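Local coordinates for protein putative glutathionylspermidine synthase (Methylobacillus flagellatus, PDB 3N6X) that is a putative glutathionylspermidine synthase of the ATP-grasp superfamily and probably joins a carboxylate to an amine at the expense of ATP, at residues 344-349 with 404-409; 365-370 with 377-382. One frame throughout, in Å; residues are numbered along the deposited sequence.

Interaction 1 of 2, residues 344-349 with 404-409; sequences VPTYQL and IAQPTL
Edge strand 347-348 of a four-stranded antiparallel sheet pairs with strand 403-407, where Tyr347 and Ala405 exchange both backbone bonds: Tyr347 N to Ala405 O (2.8 Å) and Ala405 N to Tyr347 O (2.9 Å). Next along, Gln348 and Ile404 form the non-hydrogen-bonded pair. The edge of the Tyr347 ring turns to the Ala405 carbonyl, CD2 lying 3.4 Å from Ala405 O, while the ring stacks on Tyr357. Leu349 CD1 packs at 3.9 Å from Ala405 CB. The face bearing Tyr347 and Ala405 lies under helix 352-360, which Leu349 also touches through Leu355, giving the alpha/beta layering expected of a small ATP-grasp subdomain. Beyond the paired residues a side-chain relay takes over. Gln406 runs alongside Thr346 and gives NE2-H to Thr346 OG1 (3.2 Å, 165°), with the hydroxyl oxygen in its amide plane. Thr346 OG1, placed beside its own backbone N by chi1 of -48°, donates in turn to Val344 O from above the carbonyl plane. Lys368 holds the other end of the amide, Gln406 OE1, which fixes its flip. Val344 crosses the Gln406 chain at about a right angle and meets Leu409 tip to tip, CG2 to CD1 at 3.9 Å.

Interaction 2 of 2, residues 365-370 with 377-382; sequences LVVKEV and GMLVGP
Val367 and Leu379 form the hydrogen-bonded pair at the middle of an antiparallel beta hairpin, strands 365-369 and 378-380, whose axes run 176° apart. Val367 N reaches Leu379 O at 3.0 Å and Leu379 N returns to Val367 O at 2.9 Å. Their side chains share one face, Val367 CG2 lying 4.4 Å from Leu379 CD2, and this face is the packed one: Phe392 of helix 386-398 touches both residues, and Val358 of helix 352-360 touches Val367. At the end away from the turn, Gly381 N donates to Leu365 O (2.9 Å) as the strand passes into a 3-10 turn. On the other face Val366 is still buried, but Lys368, Met378 and Val380 are partly exposed. There the selenomethionine Met378, extended with CG anti to the backbone N (chi1 166°), crosses Val366 obliquely and sets CE 3.8 Å from Val366 CG1. The turn end is looser still. Glu369 N to Gly377 O is a weak bond of 3.5 Å, and Gly377 N meets Glu369 OE2 in another weak one. Residues 372-376, between these strands, are not modelled; this turn is glycine-rich and probably corresponds to the flexible loop that closes over the nucleotide phosphates in ATP-grasp enzymes. Firm bonds and apolar cover in the hairpin body, against weak polar contacts beside the turn, are consistent with a mobile loop on a fixed base.

Overall arrangement
Interactions 1 and 2 belong to one four-stranded antiparallel sheet, in the order 347-348, 403-407, 365-369, 378-380, and their centres lie about 9 Å apart. Strands 403-407 and 365-369 are the inner neighbours that join them: Gln406 O lies 2.8 Å from Val366 N, a probable hydrogen bond, and beside it Gln406 OE1, 2.9 Å from Lys368 NZ, ties the side chains of the two inner strands on one face. In sequence, the hairpin of interaction 2 falls wholly between the two segments of interaction 1. The missing turn suggests flexibility, and by family the sheet probably belongs to the small subdomain that covers the ATP cleft. A glycerol, probably from crystallisation, sits about 4 Å from the Pro345 side chain.

Interaction 1 of 2, residues 344-349 with 404-409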
loop_
_atom_site.group_PDB
_atom_site.type_symbol
_atom_site.label_atom_id
_atom_site.label_comp_id
_atom_site.label_asym_id
_atom_site.label_seq_id
_atom_site.Cartn_x
_atom_site.Cartn_y
_atom_site.Cartn_z
ATOM N N VAL A 344 0.839 10.588 11.368
ATOM C CA VAL A 344 0.707 10.157 12.753
ATOM C C VAL A 344 2.022 10.567 13.449
ATOM O O VAL A 344 3.083 10.324 12.875
ATOM C CB VAL A 344 0.473 8.610 12.829
ATOM C CG1 VAL A 344 0.436 8.116 14.275
ATOM C CG2 VAL A 344 -0.800 8.218 12.099
ATOM N N PRO A 345 2.003 11.218 14.653
ATOM C CA PRO A 345 3.282 11.519 15.332
ATOM C C PRO A 345 4.079 10.228 15.503
ATOM O O PRO A 345 3.519 9.207 15.928
ATOM C CB PRO A 345 2.843 12.120 16.674
ATOM C CG PRO A 345 1.444 12.598 16.435
ATOM C CD PRO A 345 0.849 11.619 15.483
ATOM N N THR A 346 5.305 10.209 14.978
ATOM C CA THR A 346 6.097 8.985 14.962
ATOM C C THR A 346 7.450 9.201 15.565
ATOM O O THR A 346 8.146 10.150 15.206
ATOM C CB THR A 346 6.177 8.405 13.536
ATOM O OG1 THR A 346 4.871 8.373 12.987
ATOM C CG2 THR A 346 6.765 6.993 13.505
ATOM N N TYR A 347 7.829 8.319 16.488
ATOM C CA TYR A 347 9.123 8.371 17.158
ATOM C C TYR A 347 10.066 7.408 16.487
ATOM O O TYR A 347 9.680 6.280 16.227
ATOM C CB TYR A 347 8.961 7.994 18.644
ATOM C CG TYR A 347 8.036 8.919 19.404
ATOM C CD1 TYR A 347 8.510 10.100 19.971
ATOM C CD2 TYR A 347 6.687 8.610 19.569
ATOM C CE1 TYR A 347 7.673 10.937 20.705
ATOM C CE2 TYR A 347 5.836 9.449 20.288
ATOM C CZ TYR A 347 6.329 10.625 20.833
ATOM O OH TYR A 347 5.486 11.496 21.487
ATOM N N GLN A 348 11.288 7.848 16.168
ATOM C CA GLN A 348 12.298 6.952 15.579
ATOM C C GLN A 348 13.288 6.572 16.678
ATOM O O GLN A 348 14.071 7.412 17.116
ATOM C CB GLN A 348 13.022 7.612 14.385
ATOM C CG GLN A 348 12.130 7.833 13.144
ATOM C CD GLN A 348 11.224 9.034 13.322
ATOM O OE1 GLN A 348 11.671 10.134 13.679
ATOM N NE2 GLN A 348 9.918 8.826 13.176
ATOM N N LEU A 349 13.207 5.317 17.169
ATOM C CA LEU A 349 14.036 4.836 18.291
ATOM C C LEU A 349 15.526 4.800 17.983
ATOM O O LEU A 349 16.330 4.656 18.893
ATOM C CB LEU A 349 13.517 3.494 18.854
ATOM C CG LEU A 349 12.270 3.598 19.750
ATOM C CD1 LEU A 349 11.013 3.895 18.941
ATOM C CD2 LEU A 349 12.066 2.358 20.522
ATOM N N ILE A 404 10.168 1.923 15.675
ATOM C CA ILE A 404 9.471 3.192 15.618
ATOM C C ILE A 404 8.332 3.068 16.592
ATOM O O ILE A 404 7.951 1.946 16.940
ATOM C CB ILE A 404 8.980 3.597 14.184
ATOM C CG1 ILE A 404 8.043 2.548 13.567
ATOM C CG2 ILE A 404 10.132 3.953 13.259
ATOM C CD1 ILE A 404 6.615 3.004 13.503
ATOM N N ALA A 405 7.806 4.186 17.069
ATOM C CA ALA A 405 6.672 4.153 17.992
ATOM C C ALA A 405 5.694 5.251 17.666
ATOM O O ALA A 405 6.090 6.297 17.169
ATOM C CB ALA A 405 7.148 4.273 19.441
ATOM N N GLN A 406 4.410 5.000 17.897
ATOM C CA GLN A 406 3.359 5.974 17.639
ATOM C C GLN A 406 2.391 5.969 18.812
ATOM O O GLN A 406 2.278 4.954 19.504
ATOM C CB GLN A 406 2.609 5.615 16.339
ATOM C CG GLN A 406 3.425 5.831 15.056
ATOM C CD GLN A 406 2.806 5.161 13.856
ATOM O OE1 GLN A 406 2.064 4.180 13.972
ATOM N NE2 GLN A 406 3.153 5.635 12.665
ATOM N N PRO A 407 1.647 7.068 19.055
ATOM C CA PRO A 407 0.621 7.017 20.104
ATOM C C PRO A 407 -0.471 6.009 19.730
ATOM O O PRO A 407 -0.696 5.778 18.542
ATOM C CB PRO A 407 0.081 8.447 20.136
ATOM C CG PRO A 407 0.345 8.983 18.772
ATOM C CD PRO A 407 1.618 8.353 18.324
ATOM N N THR A 408 -1.096 5.355 20.731
ATOM C CA THR A 408 -2.171 4.384 20.465
ATOM C C THR A 408 -3.408 5.137 19.983
ATOM O O THR A 408 -3.958 5.962 20.717
ATOM C CB THR A 408 -2.430 3.477 21.696
ATOM O OG1 THR A 408 -1.197 2.857 22.080
ATOM C CG2 THR A 408 -3.483 2.394 21.418
ATOM N N LEU A 409 -3.765 4.936 18.706
ATOM C CA LEU A 409 -4.860 5.659 18.063
ATOM C C LEU A 409 -6.190 4.957 18.260
ATOM O O LEU A 409 -6.235 3.721 18.291
ATOM C CB LEU A 409 -4.582 5.820 16.552
ATOM C CG LEU A 409 -3.374 6.667 16.148
ATOM C CD1 LEU A 409 -3.018 6.431 14.698
ATOM C CD2 LEU A 409 -3.628 8.145 16.386
#

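Interaction 2 of 2, residues 365-370 with 377-382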
loop_
_atom_site.group_PDB
_atom_site.type_symbol
_atom_site.label_atom_id
_atom_site.label_comp_id
_atom_site.label_asym_id
_atom_site.label_seq_id
_atom_site.Cartn_x
_atom_site.Cartn_y
_atom_site.Cartn_z
ATOM N N LEU A 365 2.085 3.768 24.348
ATOM C CA LEU A 365 2.437 3.804 22.932
ATOM C C LEU A 365 2.334 2.471 22.242
ATOM O O LEU A 365 2.176 1.434 22.894
ATOM C CB LEU A 365 3.873 4.364 22.758
ATOM C CG LEU A 365 4.159 5.723 23.384
ATOM C CD1 LEU A 365 5.645 5.969 23.470
ATOM C CD2 LEU A 365 3.472 6.843 22.616
ATOM N N VAL A 366 2.463 2.499 20.898
ATOM C CA VAL A 366 2.497 1.326 20.037
ATOM C C VAL A 366 3.879 1.288 19.416
ATOM O O VAL A 366 4.282 2.250 18.758
ATOM C CB VAL A 366 1.384 1.373 18.941
ATOM C CG1 VAL A 366 1.581 0.264 17.908
ATOM C CG2 VAL A 366 -0.002 1.288 19.567
ATOM N N VAL A 367 4.624 0.211 19.646
ATOM C CA VAL A 367 5.983 0.097 19.112
ATOM C C VAL A 367 6.023 -0.978 18.060
ATOM O O VAL A 367 5.436 -2.032 18.253
ATOM C CB VAL A 367 7.045 -0.122 20.233
ATOM C CG1 VAL A 367 8.459 -0.011 19.679
ATOM C CG2 VAL A 367 6.836 0.858 21.382
ATOM N N LYS A 368 6.650 -0.690 16.910
ATOM C CA LYS A 368 6.722 -1.631 15.794
ATOM C C LYS A 368 8.138 -1.729 15.301
ATOM O O LYS A 368 8.846 -0.725 15.289
ATOM C CB LYS A 368 5.842 -1.156 14.609
ATOM C CG LYS A 368 4.455 -0.639 14.947
ATOM C CD LYS A 368 3.924 0.194 13.779
ATOM C CE LYS A 368 2.503 0.635 13.983
ATOM N NZ LYS A 368 2.048 1.519 12.880
ATOM N N GLU A 369 8.527 -2.904 14.778
ATOM C CA GLU A 369 9.833 -3.031 14.148
ATOM C C GLU A 369 9.773 -2.604 12.688
ATOM O O GLU A 369 8.723 -2.718 12.057
ATOM C CB GLU A 369 10.457 -4.434 14.316
ATOM C CG GLU A 369 9.472 -5.573 14.482
ATOM C CD GLU A 369 10.120 -6.930 14.689
ATOM O OE1 GLU A 369 10.906 -7.076 15.654
ATOM O OE2 GLU A 369 9.805 -7.861 13.912
ATOM N N VAL A 370 10.868 -2.042 12.175
ATOM C CA VAL A 370 10.941 -1.543 10.808
ATOM C C VAL A 370 11.001 -2.715 9.802
ATOM O O VAL A 370 10.030 -2.941 9.080
ATOM C CB VAL A 370 12.111 -0.532 10.641
ATOM C CG1 VAL A 370 12.301 -0.137 9.175
ATOM C CG2 VAL A 370 11.889 0.706 11.509
ATOM N N GLY A 377 7.165 -8.270 15.001
ATOM C CA GLY A 377 7.071 -7.812 16.382
ATOM C C GLY A 377 6.329 -6.498 16.530
ATOM O O GLY A 377 6.493 -5.592 15.704
HETATM N N MSE A 378 5.489 -6.387 17.582
HETATM C CA MSE A 378 4.681 -5.197 17.852
HETATM C C MSE A 378 4.170 -5.212 19.290
HETATM O O MSE A 378 3.610 -6.221 19.735
HETATM C CB MSE A 378 3.498 -5.102 16.859
HETATM C CG MSE A 378 2.423 -4.091 17.272
HETATM SE SE MSE A 378 1.155 -3.698 15.847
HETATM C CE MSE A 378 -0.265 -2.927 16.890
ATOM N N LEU A 379 4.324 -4.088 20.005
ATOM C CA LEU A 379 3.837 -3.980 21.373
ATOM C C LEU A 379 2.729 -2.947 21.489
ATOM O O LEU A 379 2.903 -1.812 21.059
ATOM C CB LEU A 379 4.988 -3.644 22.348
ATOM C CG LEU A 379 4.562 -3.220 23.769
ATOM C CD1 LEU A 379 4.518 -4.411 24.710
ATOM C CD2 LEU A 379 5.459 -2.148 24.306
ATOM N N VAL A 380 1.602 -3.329 22.110
ATOM C CA VAL A 380 0.517 -2.407 22.388
ATOM C C VAL A 380 0.577 -2.071 23.875
ATOM O O VAL A 380 0.086 -2.830 24.710
ATOM C CB VAL A 380 -0.875 -2.948 21.943
ATOM C CG1 VAL A 380 -1.973 -1.915 22.194
ATOM C CG2 VAL A 380 -0.857 -3.365 20.478
ATOM N N GLY A 381 1.269 -0.977 24.182
ATOM C CA GLY A 381 1.485 -0.487 25.539
ATOM C C GLY A 381 0.286 -0.558 26.466
ATOM O O GLY A 381 0.396 -1.125 27.556
ATOM N N PRO A 382 -0.898 -0.003 26.075
ATOM C CA PRO A 382 -2.061 -0.051 26.988
ATOM C C PRO A 382 -2.644 -1.458 27.187
ATOM O O PRO A 382 -3.361 -1.688 28.162
ATOM C CB PRO A 382 -3.072 0.906 26.332
ATOM C CG PRO A 382 -2.280 1.682 25.307
ATOM C CD PRO A 382 -1.219 0.753 24.849
#